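Local coordinates for geranyltranstransferase (Campylobacter jejuni, PDB 3NPK), which probably catalyses the condensation of geranyl diphosphate with isopentenyl diphosphate to make farnesyl diphosphate in isoprenoid biosynthesis, at residues A44-S49 with R177-A182. Sequence-based numbering, arbitrary orientation.
Sequences AQLLLS and RLIAAA
The carbonyl of Ala182 is the flat group at this contact, and Leu47 meets it. Leu47 CA and CB lie beyond the oxygen, both tilted to the same side of the carbonyl plane. Leu47 CB lies 3.5 Å from Ala182 O. Leu47 CA makes a bent CA-H...O contact with Ala182 O (angle at H 124°). With Leu47 CG anti to the backbone N (chi1 179°), CG itself lies 3.8 Å from Ala182 O. Within helix 42-54, the Gln45 carbonyl has a donor on each face: Ser49 N on one and Ser49 OG, at 2.7 Å from Gln45 O, on the other. Beside Leu47, the methyl of Ala182 faces Leu46. Leu46 CD1 packs on Ile179 CG2 at 3.8 Å, the two side chains crossing at a slant. Leu69 of helix 59-80 touches both Leu47 and Ala182. The axes of segments 44-49 and 177-182 come within 8.8 Å, with N-to-C directions 27° apart; the segments lie on helices 42-54 and 164-189. Both belong to the all-helical polyprenyl synthetase fold. The Ile179 side chain is about 7 Å from the bound pyrophosphate. No hydrogen bond crosses between the two segments; their contact is buried apolar packing plus the weak contact of Leu47 with Ala182 O.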
loop_
_atom_site.group_PDB
_atom_site.type_symbol
_atom_site.label_atom_id
_atom_site.label_comp_id
_atom_site.label_asym_id
_atom_site.label_seq_id
_atom_site.Cartn_x
_atom_site.Cartn_y
_atom_site.Cartn_z
ATOM N N ALA A 44 13.946 -10.756 -0.649
ATOM C CA ALA A 44 13.776 -11.444 -1.933
ATOM C C ALA A 44 14.506 -12.787 -1.945
ATOM O O ALA A 44 13.953 -13.803 -2.377
ATOM C CB ALA A 44 14.288 -10.565 -3.080
ATOM N N GLN A 45 15.752 -12.795 -1.483
ATOM C CA GLN A 45 16.557 -14.018 -1.535
ATOM C C GLN A 45 16.060 -15.123 -0.606
ATOM O O GLN A 45 16.146 -16.317 -0.949
ATOM C CB GLN A 45 18.040 -13.723 -1.306
ATOM C CG GLN A 45 18.652 -12.851 -2.424
ATOM C CD GLN A 45 18.410 -13.455 -3.798
ATOM O OE1 GLN A 45 18.418 -14.673 -3.954
ATOM N NE2 GLN A 45 18.174 -12.610 -4.792
ATOM N N LEU A 46 15.528 -14.751 0.557
ATOM C CA LEU A 46 14.896 -15.750 1.426
ATOM C C LEU A 46 13.734 -16.421 0.707
ATOM O O LEU A 46 13.619 -17.649 0.708
ATOM C CB LEU A 46 14.394 -15.110 2.719
ATOM C CG LEU A 46 15.465 -14.682 3.725
ATOM C CD1 LEU A 46 14.771 -13.909 4.825
ATOM C CD2 LEU A 46 16.213 -15.894 4.279
ATOM N N LEU A 47 12.880 -15.621 0.073
ATOM C CA LEU A 47 11.718 -16.166 -0.618
ATOM C C LEU A 47 12.167 -17.074 -1.761
ATOM O O LEU A 47 11.666 -18.199 -1.918
ATOM C CB LEU A 47 10.834 -15.032 -1.154
ATOM C CG LEU A 47 9.587 -15.490 -1.922
ATOM C CD1 LEU A 47 8.447 -14.500 -1.760
ATOM C CD2 LEU A 47 9.854 -15.717 -3.421
ATOM N N LEU A 48 13.101 -16.590 -2.575
ATOM C CA LEU A 48 13.516 -17.348 -3.757
ATOM C C LEU A 48 14.246 -18.630 -3.363
ATOM O O LEU A 48 14.177 -19.631 -4.079
ATOM C CB LEU A 48 14.393 -16.487 -4.669
ATOM C CG LEU A 48 13.671 -15.282 -5.283
ATOM C CD1 LEU A 48 14.690 -14.329 -5.921
ATOM C CD2 LEU A 48 12.622 -15.756 -6.302
ATOM N N SER A 49 14.933 -18.612 -2.221
ATOM C CA SER A 49 15.648 -19.802 -1.752
ATOM C C SER A 49 14.639 -20.888 -1.398
ATOM O O SER A 49 14.820 -22.068 -1.753
ATOM C CB SER A 49 16.510 -19.486 -0.522
ATOM O OG SER A 49 17.589 -18.607 -0.829
ATOM N N ARG A 177 8.714 -9.413 11.348
ATOM C CA ARG A 177 7.535 -9.958 10.682
ATOM C C ARG A 177 7.668 -9.975 9.162
ATOM O O ARG A 177 7.227 -10.916 8.524
ATOM C CB ARG A 177 6.238 -9.285 11.157
ATOM C CG ARG A 177 5.746 -9.898 12.491
ATOM C CD ARG A 177 4.366 -9.440 12.912
ATOM N NE ARG A 177 3.994 -10.076 14.173
ATOM C CZ ARG A 177 2.782 -10.043 14.716
ATOM N NH1 ARG A 177 1.792 -9.391 14.127
ATOM N NH2 ARG A 177 2.567 -10.684 15.855
ATOM N N LEU A 178 8.296 -8.954 8.580
ATOM C CA LEU A 178 8.479 -8.932 7.128
ATOM C C LEU A 178 9.499 -9.988 6.661
ATOM O O LEU A 178 9.344 -10.577 5.585
ATOM C CB LEU A 178 8.879 -7.531 6.643
ATOM C CG LEU A 178 8.823 -7.358 5.114
ATOM C CD1 LEU A 178 7.431 -7.587 4.577
ATOM C CD2 LEU A 178 9.325 -5.983 4.701
ATOM N N ILE A 179 10.532 -10.239 7.471
ATOM C CA ILE A 179 11.487 -11.321 7.198
ATOM C C ILE A 179 10.792 -12.690 7.263
ATOM O O ILE A 179 10.943 -13.530 6.360
ATOM C CB ILE A 179 12.699 -11.244 8.162
ATOM C CG1 ILE A 179 13.540 -10.010 7.814
ATOM C CG2 ILE A 179 13.546 -12.504 8.096
ATOM C CD1 ILE A 179 14.515 -9.586 8.879
ATOM N N ALA A 180 10.008 -12.903 8.311
ATOM C CA ALA A 180 9.195 -14.120 8.424
ATOM C C ALA A 180 8.230 -14.254 7.239
ATOM O O ALA A 180 8.027 -15.350 6.686
ATOM C CB ALA A 180 8.417 -14.111 9.751
ATOM N N ALA A 181 7.631 -13.139 6.838
ATOM C CA ALA A 181 6.709 -13.159 5.702
ATOM C C ALA A 181 7.408 -13.595 4.413
ATOM O O ALA A 181 6.836 -14.319 3.614
ATOM C CB ALA A 181 6.063 -11.783 5.507
ATOM N N ALA A 182 8.645 -13.153 4.205
ATOM C CA ALA A 182 9.359 -13.536 2.995
ATOM C C ALA A 182 9.492 -15.050 2.916
ATOM O O ALA A 182 9.246 -15.659 1.867
ATOM C CB ALA A 182 10.726 -12.888 2.972
#